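Nitroreductase FRM2 (Saccharomyces cerevisiae, PDB 4URP) reduces 4-nitroquinoline N-oxide to the amine by way of the hydroxylamine, using FMN and NADH, and takes part in the oxidative stress response and negative regulation of fatty acid metabolism. Local coordinates at residues V52-I58 against S93-D99; L20-L24 against D88-G92. One frame throughout, in Å; residues are numbered along the deposited sequence.

How the contacts relate
Contact 1 (V52-I58 against S93-D99) lies near the centre of the chain and is almost wholly buried; contact 2 (L20-L24 against D88-G92) sits at the periphery, about 19 Å away between centres, and is only partly covered. They share one element: G92, the last residue of contact 2, begins strand 92-99 and leads straight into S93, where the second segment of contact 1 starts. The chemistry changes accordingly. In contact 1 two strands are joined by paired backbone hydrogen bonds, with packed branches on both faces and a salt bridge at one end. Contact 2 joins two irregular loops by proline, leucine and tyrosine packing, with no hydrogen bond between them.

Contact 1 of 2, residues V52-I58 against S93-D99; sequences VNRAVII and SVIFFTD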
ATOM      1  N   VAL A  52      10.821   6.662   4.119  1.00 66.73           N
ATOM      2  CA  VAL A  52      11.112   5.796   5.254  1.00 59.84           C
ATOM      3  C   VAL A  52      11.250   4.322   4.890  1.00 64.32           C
ATOM      4  O   VAL A  52      11.943   3.576   5.575  1.00 69.57           O
ATOM      5  CB  VAL A  52      10.034   5.928   6.347  1.00 63.25           C
ATOM      6  CG1 VAL A  52      10.085   7.309   6.975  1.00 71.30           C
ATOM      7  CG2 VAL A  52       8.657   5.639   5.776  1.00 62.12           C
ATOM      8  N   ASN A  53      10.589   3.899   3.821  1.00 65.99           N
ATOM      9  CA  ASN A  53      10.594   2.488   3.466  1.00 63.13           C
ATOM     10  C   ASN A  53      11.832   2.057   2.691  1.00 54.75           C
ATOM     11  O   ASN A  53      12.179   2.649   1.668  1.00 52.48           O
ATOM     12  CB  ASN A  53       9.316   2.107   2.721  1.00 45.75           C
ATOM     13  CG  ASN A  53       8.931   3.120   1.672  1.00 51.89           C
ATOM     14  OD1 ASN A  53       9.733   3.969   1.281  1.00 74.42           O
ATOM     15  ND2 ASN A  53       7.693   3.039   1.208  1.00 58.43           N
ATOM     16  N   ARG A  54      12.502   1.031   3.200  1.00 55.82           N
ATOM     17  CA  ARG A  54      13.616   0.414   2.495  1.00 58.02           C
ATOM     18  C   ARG A  54      13.342  -1.069   2.327  1.00 59.74           C
ATOM     19  O   ARG A  54      12.258  -1.547   2.662  1.00 56.00           O
ATOM     20  CB  ARG A  54      14.932   0.629   3.247  1.00 62.07           C
ATOM     21  CG  ARG A  54      14.771   0.911   4.724  1.00 55.76           C
ATOM     22  CD  ARG A  54      14.875   2.397   5.006  1.00 62.12           C
ATOM     23  NE  ARG A  54      15.618   3.088   3.960  1.00 60.83           N
ATOM     24  CZ  ARG A  54      15.997   4.358   4.028  1.00 52.91           C
ATOM     25  NH1 ARG A  54      15.720   5.086   5.103  1.00 42.64           N
ATOM     26  NH2 ARG A  54      16.664   4.898   3.021  1.00 60.53           N
ATOM     27  N   ALA A  55      14.322  -1.794   1.802  1.00 58.65           N
ATOM     28  CA  ALA A  55      14.164  -3.227   1.596  1.00 57.46           C
ATOM     29  C   ALA A  55      15.499  -3.956   1.531  1.00 66.13           C
ATOM     30  O   ALA A  55      16.538  -3.360   1.271  1.00 72.67           O
ATOM     31  CB  ALA A  55      13.353  -3.498   0.343  1.00 52.10           C
ATOM     32  N   VAL A  56      15.449  -5.258   1.784  1.00 64.81           N
ATOM     33  CA  VAL A  56      16.606  -6.131   1.658  1.00 63.24           C
ATOM     34  C   VAL A  56      16.176  -7.443   1.028  1.00 61.78           C
ATOM     35  O   VAL A  56      15.229  -8.076   1.480  1.00 69.36           O
ATOM     36  CB  VAL A  56      17.267  -6.407   3.024  1.00 55.14           C
ATOM     37  CG1 VAL A  56      17.973  -7.750   3.017  1.00 49.66           C
ATOM     38  CG2 VAL A  56      18.238  -5.287   3.375  1.00 58.71           C
ATOM     39  N   ILE A  57      16.857  -7.832  -0.042  1.00 59.96           N
ATOM     40  CA  ILE A  57      16.614  -9.120  -0.668  1.00 59.24           C
ATOM     41  C   ILE A  57      17.649 -10.112  -0.183  1.00 62.98           C
ATOM     42  O   ILE A  57      18.836  -9.808  -0.143  1.00 70.28           O
ATOM     43  CB  ILE A  57      16.684  -9.021  -2.199  1.00 58.22           C
ATOM     44  CG1 ILE A  57      15.438  -8.312  -2.733  1.00 65.62           C
ATOM     45  CG2 ILE A  57      16.813 -10.406  -2.825  1.00 56.78           C
ATOM     46  CD1 ILE A  57      15.335  -8.333  -4.233  1.00 79.61           C
ATOM     47  N   ILE A  58      17.200 -11.296   0.205  1.00 65.64           N
ATOM     48  CA  ILE A  58      18.117 -12.308   0.694  1.00 62.88           C
ATOM     49  C   ILE A  58      17.927 -13.612  -0.073  1.00 64.93           C
ATOM     50  O   ILE A  58      16.817 -13.947  -0.485  1.00 60.30           O
ATOM     51  CB  ILE A  58      17.961 -12.510   2.217  1.00 61.54           C
ATOM     52  CG1 ILE A  58      19.308 -12.867   2.846  1.00 74.30           C
ATOM     53  CG2 ILE A  58      16.885 -13.539   2.534  1.00 57.29           C
ATOM     54  CD1 ILE A  58      19.307 -12.790   4.351  1.00 66.21           C
ATOM     55  N   SER A  93      13.969 -14.362  -0.613  1.00 58.88           N
ATOM     56  CA  SER A  93      12.863 -13.586  -0.075  1.00 60.22           C
ATOM     57  C   SER A  93      13.187 -12.103  -0.014  1.00 60.74           C
ATOM     58  O   SER A  93      14.274 -11.707   0.400  1.00 62.19           O
ATOM     59  CB  SER A  93      12.481 -14.085   1.319  1.00 54.10           C
ATOM     60  OG  SER A  93      13.447 -13.692   2.281  1.00 53.80           O
ATOM     61  N   VAL A  94      12.230 -11.289  -0.434  1.00 57.91           N
ATOM     62  CA  VAL A  94      12.338  -9.849  -0.300  1.00 53.98           C
ATOM     63  C   VAL A  94      11.696  -9.436   1.009  1.00 49.82           C
ATOM     64  O   VAL A  94      10.552  -9.779   1.283  1.00 47.73           O
ATOM     65  CB  VAL A  94      11.606  -9.120  -1.440  1.00 54.86           C
ATOM     66  CG1 VAL A  94      11.891  -7.627  -1.375  1.00 51.66           C
ATOM     67  CG2 VAL A  94      12.018  -9.692  -2.780  1.00 51.19           C
ATOM     68  N   ILE A  95      12.442  -8.702   1.821  1.00 49.51           N
ATOM     69  CA  ILE A  95      11.912  -8.219   3.084  1.00 57.01           C
ATOM     70  C   ILE A  95      11.894  -6.689   3.124  1.00 56.32           C
ATOM     71  O   ILE A  95      12.854  -6.031   2.727  1.00 62.20           O
ATOM     72  CB  ILE A  95      12.671  -8.836   4.283  1.00 46.70           C
ATOM     73  CG1 ILE A  95      13.084  -7.767   5.292  1.00 53.92           C
ATOM     74  CG2 ILE A  95      13.876  -9.628   3.809  1.00 34.27           C
ATOM     75  CD1 ILE A  95      12.067  -7.544   6.371  1.00 60.29           C
ATOM     76  N   PHE A  96      10.779  -6.133   3.588  1.00 46.19           N
ATOM     77  CA  PHE A  96      10.569  -4.689   3.570  1.00 49.18           C
ATOM     78  C   PHE A  96      10.660  -4.084   4.963  1.00 52.69           C
ATOM     79  O   PHE A  96      10.288  -4.711   5.954  1.00 51.17           O
ATOM     80  CB  PHE A  96       9.208  -4.359   2.955  1.00 58.26           C
ATOM     81  CG  PHE A  96       9.053  -4.835   1.546  1.00 56.64           C
ATOM     82  CD1 PHE A  96       9.585  -4.108   0.502  1.00 65.14           C
ATOM     83  CD2 PHE A  96       8.370  -6.004   1.265  1.00 56.23           C
ATOM     84  CE1 PHE A  96       9.444  -4.535  -0.792  1.00 64.39           C
ATOM     85  CE2 PHE A  96       8.226  -6.437  -0.031  1.00 61.17           C
ATOM     86  CZ  PHE A  96       8.765  -5.701  -1.063  1.00 54.77           C
ATOM     87  N   PHE A  97      11.154  -2.854   5.020  1.00 57.05           N
ATOM     88  CA  PHE A  97      11.299  -2.134   6.275  1.00 55.21           C
ATOM     89  C   PHE A  97      10.646  -0.762   6.206  1.00 56.80           C
ATOM     90  O   PHE A  97      10.136  -0.347   5.167  1.00 54.20           O
ATOM     91  CB  PHE A  97      12.779  -1.924   6.604  1.00 56.56           C
ATOM     92  CG  PHE A  97      13.565  -3.189   6.750  1.00 57.87           C
ATOM     93  CD1 PHE A  97      13.615  -3.848   7.963  1.00 54.92           C
ATOM     94  CD2 PHE A  97      14.276  -3.702   5.682  1.00 57.98           C
ATOM     95  CE1 PHE A  97      14.346  -4.998   8.105  1.00 51.25           C
ATOM     96  CE2 PHE A  97      15.011  -4.856   5.818  1.00 56.55           C
ATOM     97  CZ  PHE A  97      15.046  -5.506   7.034  1.00 52.30           C
ATOM     98  N   THR A  98      10.675  -0.065   7.336  1.00 57.51           N
ATOM     99  CA  THR A  98      10.343   1.351   7.391  1.00 56.68           C
ATOM    100  C   THR A  98      11.294   2.041   8.352  1.00 56.29           C
ATOM    101  O   THR A  98      11.287   1.761   9.547  1.00 59.36           O
ATOM    102  CB  THR A  98       8.911   1.603   7.878  1.00 59.45           C
ATOM    103  OG1 THR A  98       8.507   0.545   8.755  1.00 56.92           O
ATOM    104  CG2 THR A  98       7.952   1.683   6.701  1.00 53.63           C
ATOM    105  N   ASP A  99      12.112   2.943   7.825  1.00 50.74           N
ATOM    106  CA  ASP A  99      13.045   3.693   8.654  1.00 52.19           C
ATOM    107  C   ASP A  99      12.278   4.520   9.675  1.00 60.48           C
ATOM    108  O   ASP A  99      11.647   5.517   9.336  1.00 57.64           O
ATOM    109  CB  ASP A  99      13.923   4.596   7.787  1.00 53.59           C
ATOM    110  CG  ASP A  99      15.214   4.988   8.470  1.00 63.41           C
ATOM    111  OD1 ASP A  99      15.268   4.959   9.718  1.00 57.56           O
ATOM    112  OD2 ASP A  99      16.182   5.322   7.757  1.00 66.69           O
TER
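The branches of I57 and V94 meet at an angle across the antiparallel pairing of strand 55-59, an edge strand within this chain, with strand 92-99 of the nitroreductase sheet. V56 with I95 and I58 with S93 are hydrogen-bonded pairs, their N-H groups and carbonyls answering each other in both directions, and F97 N continues the ladder to R54 O (2.9 Å). On the face carrying A55, I57, V94 and F96, I57 CG1 is anti to its own carbonyl carbon (chi1 -73°), which sets it against V94 CG2 at 3.7 Å. A55 offers just a methyl, and the F96 ring takes up the neighbouring room, its CD1 lying 3.8 Å from A55 CB. Helix 31-41 covers A55 and I57, while helix 117-139 covers F96.

On the opposite face, with V56, I58, S93 and I95, V56 CB abuts the edge of the F97 ring, in its plane, 3.9 Å from F97 CE2. I95 CD1, from the same strand as the ring, sits over one ring face toward the rim. V56 and I58 pack on V188 and N190 of the second subunit, while I95 and F97 rest on V166 of strand 164-172.

Toward D99 the contact becomes polar. R54 bends at chi2 and chi3, passing its CG across F97 CB and its CD over D99 CB (3.7 Å). Its NH1 then forms a salt bridge to D99 OD2, with guanidinium and carboxylate planes 59° apart. A leucine at R54 would probably leave OD2 without its positive partner, the carboxylate then held through OD1 alone among the bonds described. D99 is the N-cap of helix 100-109: its OD1 accepts a hydrogen bond from G101 N, while OD2 lies 2.7 Å from R54 NH1.

Contact 2 of 2, residues L20-L24 against D88-G92; sequences LKPEL and DEAYG
An inverse gamma turn centred on P22 fits against the loop that runs into strand 92-99, with the proline ring on E89 and A90 and the turn's backbone beside Y91. P22 CD lies 3.3 Å from E89 O, and CG spans the E89 and A90 carbonyl oxygens. A proline nitrogen has no hydrogen to give, so these carbonyls meet the ring through van der Waals contact. L20 CB touches the same oxygen, 3.4 Å from E89 O, and L20 CD2 reaches A90 CB at 3.8 Å. Both L20 and A90 also rest on V171 of strand 164-172, which makes this the more buried end of the contact.

Y91 and G92 together face F172 in a classic beta bulge at the start of strand 92-99, and the Y91 side chain packs on F172 too. From there the tyrosine CG runs anti to the backbone N (chi1 -165°), carrying the ring alongside the P22-L24 backbone. E23 O makes the closest approach to the ring, 3.5 Å from Y91 CD1. P22 O comes to the ring edge, near its plane, 3.6 Å from CD1, while P22 CB lies 4.2 Å from that same Y91 carbon. L24 lies side by side with the tyrosine, pointing the same way, and its CD1 reaches 3.7 Å from Y91 OH.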
ATOM      1  N   LEU A  20       6.403 -23.621  -4.750  1.00 69.95           N
ATOM      2  CA  LEU A  20       7.646 -22.923  -5.029  1.00 72.40           C
ATOM      3  C   LEU A  20       8.837 -23.855  -5.199  1.00 65.08           C
ATOM      4  O   LEU A  20       9.065 -24.757  -4.394  1.00 69.02           O
ATOM      5  CB  LEU A  20       7.945 -21.920  -3.915  1.00 79.07           C
ATOM      6  CG  LEU A  20       8.022 -20.445  -4.312  1.00 72.85           C
ATOM      7  CD1 LEU A  20       6.749 -20.007  -5.012  1.00 63.01           C
ATOM      8  CD2 LEU A  20       8.291 -19.577  -3.092  1.00 63.68           C
ATOM      9  N   LYS A  21       9.596 -23.622  -6.262  1.00 55.89           N
ATOM     10  CA  LYS A  21      10.886 -24.266  -6.442  1.00 55.61           C
ATOM     11  C   LYS A  21      11.898 -23.142  -6.524  1.00 64.34           C
ATOM     12  O   LYS A  21      11.572 -22.055  -6.989  1.00 86.86           O
ATOM     13  CB  LYS A  21      10.905 -25.114  -7.714  1.00 64.70           C
ATOM     14  CG  LYS A  21       9.861 -26.216  -7.757  1.00 72.37           C
ATOM     15  CD  LYS A  21       8.598 -25.747  -8.457  1.00 99.11           C
ATOM     16  CE  LYS A  21       7.552 -26.845  -8.511  1.00 91.52           C
ATOM     17  NZ  LYS A  21       6.268 -26.376  -9.104  1.00 70.73           N
ATOM     18  N   PRO A  22      13.130 -23.385  -6.063  1.00 67.53           N
ATOM     19  CA  PRO A  22      14.183 -22.371  -6.184  1.00 70.70           C
ATOM     20  C   PRO A  22      14.502 -22.099  -7.652  1.00 67.27           C
ATOM     21  O   PRO A  22      15.533 -22.533  -8.158  1.00 56.40           O
ATOM     22  CB  PRO A  22      15.376 -23.034  -5.495  1.00 64.74           C
ATOM     23  CG  PRO A  22      14.762 -23.967  -4.515  1.00 66.32           C
ATOM     24  CD  PRO A  22      13.530 -24.492  -5.175  1.00 70.05           C
ATOM     25  N   GLU A  23      13.606 -21.384  -8.323  1.00 76.48           N
ATOM     26  CA  GLU A  23      13.739 -21.131  -9.750  1.00 88.04           C
ATOM     27  C   GLU A  23      14.345 -19.765 -10.030  1.00 84.65           C
ATOM     28  O   GLU A  23      14.102 -18.800  -9.306  1.00 76.62           O
ATOM     29  CB  GLU A  23      12.390 -21.283 -10.458  1.00 89.38           C
ATOM     30  CG  GLU A  23      11.265 -20.490  -9.830  1.00 78.50           C
ATOM     31  CD  GLU A  23       9.904 -21.030 -10.206  1.00 77.64           C
ATOM     32  OE1 GLU A  23       9.647 -21.211 -11.414  1.00 83.43           O
ATOM     33  OE2 GLU A  23       9.093 -21.290  -9.292  1.00 71.35           O
ATOM     34  N   LEU A  24      15.136 -19.702 -11.096  1.00 81.78           N
ATOM     35  CA  LEU A  24      15.886 -18.500 -11.447  1.00 93.50           C
ATOM     36  C   LEU A  24      15.038 -17.224 -11.621  1.00 94.29           C
ATOM     37  O   LEU A  24      15.349 -16.203 -11.009  1.00 74.40           O
ATOM     38  CB  LEU A  24      16.776 -18.762 -12.670  1.00 99.73           C
ATOM     39  CG  LEU A  24      17.854 -17.727 -12.994  1.00 93.12           C
ATOM     40  CD1 LEU A  24      19.023 -17.852 -12.030  1.00 72.00           C
ATOM     41  CD2 LEU A  24      18.317 -17.883 -14.431  1.00 76.49           C
ATOM     42  N   ASP A  88      13.359 -24.205   1.978  1.00 59.76           N
ATOM     43  CA  ASP A  88      13.664 -25.421   1.232  1.00 61.44           C
ATOM     44  C   ASP A  88      12.911 -25.474  -0.089  1.00 68.22           C
ATOM     45  O   ASP A  88      12.981 -26.467  -0.813  1.00 78.29           O
ATOM     46  CB  ASP A  88      13.329 -26.658   2.066  1.00 69.00           C
ATOM     47  CG  ASP A  88      14.143 -26.739   3.337  1.00 64.88           C
ATOM     48  OD1 ASP A  88      15.337 -26.379   3.306  1.00 74.37           O
ATOM     49  OD2 ASP A  88      13.590 -27.168   4.370  1.00 53.39           O
ATOM     50  N   GLU A  89      12.190 -24.403  -0.403  1.00 69.61           N
ATOM     51  CA  GLU A  89      11.384 -24.373  -1.617  1.00 75.81           C
ATOM     52  C   GLU A  89      11.505 -23.051  -2.367  1.00 67.71           C
ATOM     53  O   GLU A  89      11.110 -22.950  -3.525  1.00 60.40           O
ATOM     54  CB  GLU A  89       9.916 -24.662  -1.290  1.00 67.50           C
ATOM     55  CG  GLU A  89       9.679 -26.042  -0.707  1.00 60.25           C
ATOM     56  CD  GLU A  89       8.213 -26.354  -0.521  1.00 64.55           C
ATOM     57  OE1 GLU A  89       7.385 -25.769  -1.250  1.00 61.42           O
ATOM     58  OE2 GLU A  89       7.889 -27.188   0.350  1.00 63.58           O
ATOM     59  N   ALA A  90      12.061 -22.042  -1.708  1.00 70.97           N
ATOM     60  CA  ALA A  90      12.142 -20.714  -2.299  1.00 63.27           C
ATOM     61  C   ALA A  90      13.554 -20.358  -2.742  1.00 65.67           C
ATOM     62  O   ALA A  90      14.537 -20.811  -2.156  1.00 78.17           O
ATOM     63  CB  ALA A  90      11.622 -19.678  -1.328  1.00 49.73           C
ATOM     64  N   TYR A  91      13.644 -19.540  -3.783  1.00 59.28           N
ATOM     65  CA  TYR A  91      14.932 -19.073  -4.272  1.00 65.80           C
ATOM     66  C   TYR A  91      15.486 -18.035  -3.311  1.00 61.78           C
ATOM     67  O   TYR A  91      16.692 -17.946  -3.105  1.00 65.15           O
ATOM     68  CB  TYR A  91      14.791 -18.481  -5.675  1.00 66.68           C
ATOM     69  CG  TYR A  91      16.105 -18.296  -6.404  1.00 65.02           C
ATOM     70  CD1 TYR A  91      16.709 -19.358  -7.064  1.00 67.20           C
ATOM     71  CD2 TYR A  91      16.733 -17.059  -6.443  1.00 62.90           C
ATOM     72  CE1 TYR A  91      17.909 -19.194  -7.736  1.00 68.47           C
ATOM     73  CE2 TYR A  91      17.934 -16.885  -7.114  1.00 66.68           C
ATOM     74  CZ  TYR A  91      18.516 -17.957  -7.758  1.00 77.87           C
ATOM     75  OH  TYR A  91      19.709 -17.794  -8.428  1.00 74.27           O
ATOM     76  N   GLY A  92      14.589 -17.257  -2.719  1.00 58.86           N
ATOM     77  CA  GLY A  92      14.970 -16.241  -1.758  1.00 52.73           C
ATOM     78  C   GLY A  92      13.753 -15.522  -1.218  1.00 52.28           C
ATOM     79  O   GLY A  92      12.631 -16.007  -1.345  1.00 54.63           O
TER